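Long-range contacts in ADP-ribosyltransferase (PDB 1OJQ), which transfers ADP-ribose from NAD(+) to a protein acceptor, probably a Rho GTPase as in other C3-like exoenzymes: residues A1-L9 / P78-L86; L158-D168 / Q178-G186. One frame throughout, in Å; residues are numbered along the deposited sequence. Where two conformers were deposited one is given.

Interaction 1: A1-L9 / P78-L86; sequences AETKNFTDL and PDSVYVYRL
T3 and S80 turn their hydroxyls to one another: S80 swings OG away from its own backbone N (chi1 163°), and T3 OG1 lies beside the T3 backbone N, which brings OG1 to 2.8 Å from S80 OG in a hydrogen bond that either group could donate. The contact places the N-terminal arm against 81-87, an outermost strand of the five-stranded mixed sheet in this ADP-ribosyltransferase fold. The two chains run in roughly the same direction and are joined by a single bridge between K4 and V81. K4 supplies both bonds: its N reaches S80 O at 2.8 Å, and its O receives Y82 N at 3.0 Å. Methyl CG2 of T3 rests against CD1 of the Y82 ring, 3.7 Å away, while K155 meets the same ring in a cation-pi interaction. N5 carries its amide over to Y84 with CG trans to the backbone N (chi1 -172°). ND2 then donates to Y84 OH at 2.6 Å, with the hydroxyl close to the amide plane and ND2 at the edge of the Y84 ring; ND2 also passes 3.3 Å from Y82 CB. K4 CG packs on D79 CB at 3.6 Å, whereas D79 OD1 is hydrogen-bonded to W15 NE1 of helix 9-23. Inward of this polar seam, the F6 ring presents edge atom CE2 to V81 CG2, and W15 packs against both F6 and V81. Beyond Y84 the strand leads to R85 and L86, which bind NAD(+). Where the arm begins to diverge, a water takes over from direct backbone pairing, accepting from F6 N and donating to Y82 O, at the edge of the Y84 ring.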
loop_
_atom_site.group_PDB
_atom_site.type_symbol
_atom_site.label_atom_id
_atom_site.label_comp_id
_atom_site.label_asym_id
_atom_site.label_seq_id
_atom_site.Cartn_x
_atom_site.Cartn_y
_atom_site.Cartn_z
ATOM N N ALA A 1 -6.429 -11.289 -18.916
ATOM C CA ALA A 1 -5.173 -10.794 -19.481
ATOM C C ALA A 1 -4.036 -10.952 -18.484
ATOM O O ALA A 1 -4.265 -11.275 -17.312
ATOM C CB ALA A 1 -5.388 -9.354 -19.927
ATOM N N GLU A 2 -2.769 -10.746 -18.875
ATOM C CA GLU A 2 -1.748 -10.955 -17.841
ATOM C C GLU A 2 -1.782 -9.878 -16.751
ATOM O O GLU A 2 -2.215 -8.757 -16.957
ATOM C CB GLU A 2 -0.350 -10.987 -18.449
ATOM C CG GLU A 2 -0.062 -12.120 -19.415
ATOM C CD GLU A 2 -0.738 -11.973 -20.760
ATOM O OE1 GLU A 2 -1.322 -12.980 -21.223
ATOM O OE2 GLU A 2 -0.709 -10.890 -21.385
ATOM N N THR A 3 -1.281 -10.234 -15.581
ATOM C CA THR A 3 -0.978 -9.287 -14.510
ATOM C C THR A 3 0.371 -8.666 -14.777
ATOM O O THR A 3 1.296 -9.379 -15.196
ATOM C CB THR A 3 -0.998 -10.043 -13.170
ATOM O OG1 THR A 3 -2.360 -10.503 -13.010
ATOM C CG2 THR A 3 -0.623 -9.198 -11.965
ATOM N N LYS A 4 0.510 -7.367 -14.555
ATOM C CA LYS A 4 1.802 -6.702 -14.720
ATOM C C LYS A 4 2.600 -6.769 -13.428
ATOM O O LYS A 4 2.031 -6.742 -12.331
ATOM C CB LYS A 4 1.614 -5.227 -15.087
ATOM C CG LYS A 4 0.689 -4.975 -16.264
ATOM C CD LYS A 4 1.394 -5.096 -17.591
ATOM C CE LYS A 4 2.364 -3.985 -17.924
ATOM N NZ LYS A 4 3.375 -4.375 -18.951
ATOM N N ASN A 5 3.918 -6.833 -13.547
ATOM C CA ASN A 5 4.785 -6.770 -12.379
ATOM C C ASN A 5 6.060 -6.045 -12.795
ATOM O O ASN A 5 6.715 -6.578 -13.691
ATOM C CB ASN A 5 5.091 -8.164 -11.858
ATOM C CG ASN A 5 5.838 -8.102 -10.533
ATOM O OD1 ASN A 5 6.998 -8.517 -10.492
ATOM N ND2 ASN A 5 5.243 -7.577 -9.480
ATOM N N PHE A 6 6.375 -4.904 -12.198
ATOM C CA PHE A 6 7.470 -4.059 -12.649
ATOM C C PHE A 6 8.732 -4.191 -11.814
ATOM O O PHE A 6 8.662 -4.104 -10.582
ATOM C CB PHE A 6 7.048 -2.571 -12.632
ATOM C CG PHE A 6 5.963 -2.309 -13.672
ATOM C CD1 PHE A 6 6.293 -2.114 -15.008
ATOM C CD2 PHE A 6 4.632 -2.274 -13.296
ATOM C CE1 PHE A 6 5.294 -1.886 -15.941
ATOM C CE2 PHE A 6 3.629 -2.042 -14.229
ATOM C CZ PHE A 6 3.962 -1.848 -15.554
ATOM N N THR A 7 9.857 -4.350 -12.508
ATOM C CA THR A 7 11.155 -4.229 -11.854
ATOM C C THR A 7 11.991 -3.102 -12.471
ATOM O O THR A 7 12.982 -2.656 -11.882
ATOM C CB THR A 7 11.979 -5.529 -11.917
ATOM O OG1 THR A 7 12.174 -5.917 -13.287
ATOM C CG2 THR A 7 11.228 -6.651 -11.223
ATOM N N ASP A 8 11.594 -2.662 -13.642
ATOM C CA ASP A 8 12.310 -1.623 -14.393
ATOM C C ASP A 8 11.645 -0.261 -14.187
ATOM O O ASP A 8 10.468 -0.139 -14.572
ATOM C CB ASP A 8 12.301 -1.962 -15.876
ATOM C CG ASP A 8 13.035 -0.908 -16.690
ATOM O OD1 ASP A 8 14.268 -1.053 -16.840
ATOM O OD2 ASP A 8 12.371 0.038 -17.161
ATOM N N LEU A 9 12.372 0.680 -13.602
ATOM C CA LEU A 9 11.838 2.008 -13.320
ATOM C C LEU A 9 11.260 2.686 -14.552
ATOM O O LEU A 9 10.224 3.358 -14.490
ATOM C CB LEU A 9 12.963 2.865 -12.727
ATOM C CG LEU A 9 13.363 2.494 -11.293
ATOM C CD1 LEU A 9 14.565 3.330 -10.863
ATOM C CD2 LEU A 9 12.185 2.665 -10.346
ATOM N N PRO A 78 -5.328 0.039 -15.854
ATOM C CA PRO A 78 -5.603 -0.499 -17.197
ATOM C C PRO A 78 -5.230 -1.964 -17.336
ATOM O O PRO A 78 -5.574 -2.604 -18.334
ATOM C CB PRO A 78 -4.682 0.367 -18.071
ATOM C CG PRO A 78 -3.485 0.587 -17.185
ATOM C CD PRO A 78 -4.097 0.853 -15.831
ATOM N N ASP A 79 -4.518 -2.530 -16.371
ATOM C CA ASP A 79 -4.193 -3.955 -16.302
ATOM C C ASP A 79 -4.283 -4.421 -14.843
ATOM O O ASP A 79 -4.116 -3.596 -13.951
ATOM C CB ASP A 79 -2.787 -4.292 -16.780
ATOM C CG ASP A 79 -2.461 -3.776 -18.170
ATOM O OD1 ASP A 79 -1.838 -2.707 -18.322
ATOM O OD2 ASP A 79 -2.858 -4.467 -19.132
ATOM N N SER A 80 -4.489 -5.717 -14.642
ATOM C CA SER A 80 -4.229 -6.275 -13.310
ATOM C C SER A 80 -2.759 -6.011 -13.012
ATOM O O SER A 80 -1.926 -6.123 -13.925
ATOM C CB SER A 80 -4.581 -7.753 -13.313
ATOM O OG SER A 80 -4.025 -8.445 -12.214
ATOM N N VAL A 81 -2.385 -5.636 -11.789
ATOM C CA VAL A 81 -0.971 -5.311 -11.555
ATOM C C VAL A 81 -0.585 -5.570 -10.104
ATOM O O VAL A 81 -1.471 -5.428 -9.251
ATOM C CB VAL A 81 -0.694 -3.823 -11.891
ATOM C CG1 VAL A 81 -1.613 -2.900 -11.093
ATOM C CG2 VAL A 81 0.759 -3.435 -11.651
ATOM N N TYR A 82 0.671 -5.931 -9.827
ATOM C CA TYR A 82 1.108 -5.971 -8.430
ATOM C C TYR A 82 1.678 -4.627 -7.979
ATOM O O TYR A 82 2.445 -3.998 -8.702
ATOM C CB TYR A 82 2.214 -7.008 -8.185
ATOM C CG TYR A 82 1.665 -8.416 -8.031
ATOM C CD1 TYR A 82 1.726 -9.315 -9.081
ATOM C CD2 TYR A 82 1.090 -8.804 -6.824
ATOM C CE1 TYR A 82 1.217 -10.595 -8.924
ATOM C CE2 TYR A 82 0.579 -10.080 -6.655
ATOM C CZ TYR A 82 0.656 -10.954 -7.720
ATOM O OH TYR A 82 0.151 -12.224 -7.561
ATOM N N VAL A 83 1.318 -4.213 -6.772
ATOM C CA VAL A 83 2.005 -3.073 -6.151
ATOM C C VAL A 83 2.541 -3.564 -4.804
ATOM O O VAL A 83 2.077 -4.607 -4.315
ATOM C CB VAL A 83 1.100 -1.855 -5.956
ATOM C CG1 VAL A 83 0.717 -1.326 -7.340
ATOM C CG2 VAL A 83 -0.153 -2.143 -5.150
ATOM N N TYR A 84 3.468 -2.805 -4.231
ATOM C CA TYR A 84 4.173 -3.229 -3.039
ATOM C C TYR A 84 4.138 -2.189 -1.934
ATOM O O TYR A 84 4.061 -0.986 -2.179
ATOM C CB TYR A 84 5.637 -3.495 -3.419
ATOM C CG TYR A 84 5.739 -4.626 -4.424
ATOM C CD1 TYR A 84 5.636 -4.425 -5.795
ATOM C CD2 TYR A 84 5.948 -5.919 -3.964
ATOM C CE1 TYR A 84 5.739 -5.497 -6.676
ATOM C CE2 TYR A 84 6.048 -6.986 -4.829
ATOM C CZ TYR A 84 5.948 -6.763 -6.188
ATOM O OH TYR A 84 6.037 -7.852 -7.022
ATOM N N ARG A 85 4.216 -2.682 -0.702
ATOM C CA ARG A 85 4.293 -1.773 0.446
ATOM C C ARG A 85 5.323 -2.339 1.409
ATOM O O ARG A 85 5.141 -3.481 1.870
ATOM C CB ARG A 85 2.937 -1.647 1.117
ATOM C CG ARG A 85 2.873 -0.485 2.100
ATOM N N LEU A 86 6.365 -1.578 1.679
ATOM C CA LEU A 86 7.465 -2.058 2.529
ATOM C C LEU A 86 7.108 -1.661 3.960
ATOM O O LEU A 86 6.739 -0.512 4.210
ATOM C CB LEU A 86 8.801 -1.508 2.073
ATOM C CG LEU A 86 9.413 -2.034 0.773
ATOM C CD1 LEU A 86 10.817 -1.473 0.584
ATOM C CD2 LEU A 86 9.481 -3.553 0.740
HETATM O O HOH W 1 -4.725 -7.484 -16.992
HETATM O O HOH W 2 4.718 -3.997 -10.086
#

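Interaction 2: L158-D168 / Q178-G186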
loop_
_atom_site.group_PDB
_atom_site.type_symbol
_atom_site.label_atom_id
_atom_site.label_comp_id
_atom_site.label_asym_id
_atom_site.label_seq_id
_atom_site.Cartn_x
_atom_site.Cartn_y
_atom_site.Cartn_z
ATOM N N LEU A 158 -3.655 -6.046 -7.701
ATOM C CA LEU A 158 -4.792 -5.176 -7.918
ATOM C C LEU A 158 -5.585 -5.662 -9.131
ATOM O O LEU A 158 -4.961 -5.835 -10.182
ATOM C CB LEU A 158 -4.361 -3.744 -8.232
ATOM C CG LEU A 158 -3.451 -3.063 -7.220
ATOM C CD1 LEU A 158 -3.199 -1.626 -7.639
ATOM C CD2 LEU A 158 -4.069 -3.152 -5.827
ATOM N N PRO A 159 -6.868 -5.861 -9.006
ATOM C CA PRO A 159 -7.661 -6.264 -10.181
ATOM C C PRO A 159 -7.641 -5.219 -11.286
ATOM O O PRO A 159 -7.550 -4.012 -11.048
ATOM C CB PRO A 159 -9.083 -6.348 -9.623
ATOM C CG PRO A 159 -8.935 -6.529 -8.146
ATOM C CD PRO A 159 -7.690 -5.773 -7.778
ATOM N N LYS A 160 -7.735 -5.674 -12.533
ATOM C CA LYS A 160 -7.887 -4.696 -13.608
ATOM C C LYS A 160 -9.151 -3.889 -13.382
ATOM O O LYS A 160 -10.216 -4.381 -12.990
ATOM C CB LYS A 160 -7.901 -5.455 -14.932
ATOM C CG LYS A 160 -8.124 -4.573 -16.138
ATOM C CD LYS A 160 -8.198 -5.372 -17.440
ATOM C CE LYS A 160 -8.386 -4.350 -18.578
ATOM N NZ LYS A 160 -8.063 -5.016 -19.873
ATOM N N GLY A 161 -9.040 -2.595 -13.636
ATOM C CA GLY A 161 -10.199 -1.725 -13.544
ATOM C C GLY A 161 -10.528 -1.235 -12.151
ATOM O O GLY A 161 -11.574 -0.604 -11.955
ATOM N N THR A 162 -9.671 -1.496 -11.164
ATOM C CA THR A 162 -9.912 -0.955 -9.816
ATOM C C THR A 162 -9.398 0.482 -9.710
ATOM O O THR A 162 -8.477 0.904 -10.430
ATOM C CB THR A 162 -9.267 -1.900 -8.777
ATOM O OG1 THR A 162 -9.864 -1.706 -7.496
ATOM C CG2 THR A 162 -7.777 -1.609 -8.604
ATOM N N LYS A 163 -9.994 1.266 -8.804
ATOM C CA LYS A 163 -9.564 2.660 -8.643
ATOM C C LYS A 163 -8.129 2.711 -8.142
ATOM O O LYS A 163 -7.789 2.020 -7.176
ATOM C CB LYS A 163 -10.475 3.391 -7.665
ATOM C CG LYS A 163 -11.882 3.638 -8.199
ATOM C CD LYS A 163 -12.726 4.366 -7.162
ATOM C CE LYS A 163 -14.147 4.581 -7.647
ATOM N NZ LYS A 163 -14.799 3.307 -8.085
ATOM N N ALA A 164 -7.294 3.520 -8.770
ATOM C CA ALA A 164 -5.903 3.664 -8.316
ATOM C C ALA A 164 -5.278 4.914 -8.934
ATOM O O ALA A 164 -5.520 5.176 -10.116
ATOM C CB ALA A 164 -5.100 2.435 -8.701
ATOM N N ALA A 165 -4.510 5.671 -8.180
ATOM C CA ALA A 165 -3.853 6.857 -8.730
ATOM C C ALA A 165 -2.344 6.622 -8.817
ATOM O O ALA A 165 -1.719 6.278 -7.818
ATOM C CB ALA A 165 -4.045 8.110 -7.884
ATOM N N TYR A 166 -1.779 6.818 -10.007
ATOM C CA TYR A 166 -0.317 6.794 -10.059
ATOM C C TYR A 166 0.176 8.216 -9.829
ATOM O O TYR A 166 -0.265 9.080 -10.589
ATOM C CB TYR A 166 0.210 6.296 -11.393
ATOM C CG TYR A 166 1.713 6.352 -11.582
ATOM C CD1 TYR A 166 2.544 5.380 -11.022
ATOM C CD2 TYR A 166 2.313 7.365 -12.325
ATOM C CE1 TYR A 166 3.918 5.448 -11.215
ATOM C CE2 TYR A 166 3.683 7.424 -12.527
ATOM C CZ TYR A 166 4.494 6.454 -11.961
ATOM O OH TYR A 166 5.859 6.492 -12.135
ATOM N N ILE A 167 1.045 8.387 -8.833
ATOM C CA ILE A 167 1.354 9.758 -8.476
ATOM C C ILE A 167 2.827 10.099 -8.572
ATOM O O ILE A 167 3.224 11.128 -8.007
ATOM C CB ILE A 167 0.817 10.038 -7.051
ATOM C CG1 ILE A 167 1.558 9.279 -5.952
ATOM C CG2 ILE A 167 -0.687 9.761 -6.992
ATOM C CD1 ILE A 167 1.096 9.686 -4.557
ATOM N N ASP A 168 3.652 9.319 -9.262
ATOM C CA ASP A 168 5.071 9.651 -9.298
ATOM C C ASP A 168 5.375 10.633 -10.432
ATOM O O ASP A 168 5.953 10.260 -11.448
ATOM C CB ASP A 168 5.920 8.383 -9.431
ATOM C CG ASP A 168 7.347 8.616 -8.991
ATOM O OD1 ASP A 168 7.666 9.733 -8.526
ATOM O OD2 ASP A 168 8.179 7.683 -9.082
ATOM N N GLN A 178 9.510 7.153 -5.859
ATOM C CA GLN A 178 8.988 5.976 -5.186
ATOM C C GLN A 178 8.046 5.150 -6.058
ATOM O O GLN A 178 7.587 4.104 -5.581
ATOM C CB GLN A 178 8.238 6.379 -3.899
ATOM C CG GLN A 178 9.121 7.051 -2.856
ATOM C CD GLN A 178 8.288 7.407 -1.633
ATOM O OE1 GLN A 178 7.052 7.394 -1.737
ATOM N NE2 GLN A 178 8.944 7.702 -0.524
ATOM N N GLN A 179 7.760 5.610 -7.280
ATOM C CA GLN A 179 6.815 4.887 -8.134
ATOM C C GLN A 179 5.491 4.675 -7.412
ATOM O O GLN A 179 4.895 3.604 -7.499
ATOM C CB GLN A 179 7.440 3.550 -8.565
ATOM C CG GLN A 179 8.622 3.756 -9.511
ATOM C CD GLN A 179 8.230 4.312 -10.868
ATOM O OE1 GLN A 179 9.126 4.807 -11.579
ATOM N NE2 GLN A 179 6.987 4.251 -11.292
ATOM N N GLU A 180 5.030 5.688 -6.684
ATOM C CA GLU A 180 3.885 5.508 -5.805
ATOM C C GLU A 180 2.561 5.380 -6.537
ATOM O O GLU A 180 2.214 6.106 -7.451
ATOM C CB GLU A 180 3.794 6.666 -4.782
ATOM C CG GLU A 180 2.641 6.398 -3.786
ATOM C CD GLU A 180 2.661 7.297 -2.571
ATOM O OE1 GLU A 180 3.631 8.065 -2.375
ATOM O OE2 GLU A 180 1.679 7.233 -1.782
ATOM N N VAL A 181 1.782 4.400 -6.073
ATOM C CA VAL A 181 0.380 4.242 -6.463
ATOM C C VAL A 181 -0.468 4.466 -5.218
ATOM O O VAL A 181 -0.191 3.806 -4.200
ATOM C CB VAL A 181 0.112 2.852 -7.064
ATOM C CG1 VAL A 181 -1.366 2.571 -7.229
ATOM C CG2 VAL A 181 0.865 2.771 -8.395
ATOM N N LEU A 182 -1.430 5.365 -5.257
ATOM C CA LEU A 182 -2.287 5.645 -4.101
ATOM C C LEU A 182 -3.608 4.912 -4.254
ATOM O O LEU A 182 -4.265 5.107 -5.277
ATOM C CB LEU A 182 -2.458 7.163 -4.003
ATOM C CG LEU A 182 -3.053 7.694 -2.700
ATOM C CD1 LEU A 182 -2.175 7.312 -1.515
ATOM C CD2 LEU A 182 -3.264 9.197 -2.818
ATOM N N LEU A 183 -4.017 4.083 -3.304
ATOM C CA LEU A 183 -5.285 3.356 -3.362
ATOM C C LEU A 183 -6.359 3.994 -2.493
ATOM O O LEU A 183 -6.048 4.657 -1.496
ATOM C CB LEU A 183 -5.076 1.888 -2.925
ATOM C CG LEU A 183 -3.933 1.135 -3.634
ATOM C CD1 LEU A 183 -3.767 -0.272 -3.068
ATOM C CD2 LEU A 183 -4.195 1.131 -5.130
ATOM N N PRO A 184 -7.628 3.814 -2.832
ATOM C CA PRO A 184 -8.737 4.369 -2.084
ATOM C C PRO A 184 -8.704 3.981 -0.610
ATOM O O PRO A 184 -8.223 2.915 -0.228
ATOM C CB PRO A 184 -9.967 3.664 -2.679
ATOM C CG PRO A 184 -9.553 3.307 -4.061
ATOM C CD PRO A 184 -8.075 3.052 -4.013
ATOM N N ARG A 185 -9.270 4.873 0.187
ATOM C CA ARG A 185 -9.508 4.538 1.587
ATOM C C ARG A 185 -10.433 3.328 1.641
ATOM O O ARG A 185 -11.298 3.135 0.796
ATOM C CB ARG A 185 -10.071 5.722 2.355
ATOM C CG ARG A 185 -11.457 6.188 1.880
ATOM C CD ARG A 185 -11.770 7.510 2.579
ATOM N NE ARG A 185 -13.082 8.033 2.232
ATOM C CZ ARG A 185 -14.164 7.852 2.973
ATOM N NH1 ARG A 185 -14.072 7.151 4.105
ATOM N NH2 ARG A 185 -15.331 8.356 2.601
ATOM N N GLY A 186 -10.225 2.484 2.654
ATOM C CA GLY A 186 -11.107 1.338 2.820
ATOM C C GLY A 186 -10.713 0.177 1.916
ATOM O O GLY A 186 -11.517 -0.711 1.614
#
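I167 N donates to E180 O at 2.9 Å, and A165 and L182 form a reciprocal pair, A165 N to L182 O at 3.0 Å and L182 N to A165 O at 2.7 Å. These bonds join strand 165-166 antiparallel to 180-183, the middle strand of the small sheet completed by 137-140. Beyond the strand end, Q179 N binds D168 OD2 at 2.8 Å, approaching from above the carboxylate plane. D168 OD1 takes G177 N, so the carboxylate clasps the turn leading into E180, an NAD(+)-binding residue. Q178 and E180 form the Q-x-E sequence of C3-like transferases. Q179 NE2 lies 2.6 Å from Y166 OH, near the ring plane, while its OE1 is bonded to T13 of helix 9-23. I167 places CG1 between its backbone N and carbonyl carbon (chi1 68°), which sends CD1 across the extended E180 chain, 3.5 Å from E180 CD. A165 and L182 share one sheet face; Y166 and V181 share the other, with V181 CG2 at the tyrosine ring edge. Farther along, L183 CD2 meets L158 CD1 and A164 CB, and K163 CB rests on P184 CG. Main-chain bonds thus fix the strand carrying E180, while I167 gives the E180 carboxylate an aliphatic wall that probably restricts its swing within the NAD(+) site.

From the N terminus, the chain first lays residues 1-9 beside 78-86, so interaction 1 closes a loop of 68 residues, largely helical and containing no strand. Only after it has closed does interaction 2 open, and this one, between 158-168 and 178-186, closes a short loop of nine residues without helix or strand. The two follow in series, neither nested nor crossed. They meet where strands 81-87 and 152-158 adjoin: V81 O lies 2.7 Å from L158 N, a probable hydrogen bond. Together they tie the N-terminal arm, the edge of the five-stranded sheet and the smaller three-stranded sheet around helix 9-23, whose first residue, L9, also packs on Q179.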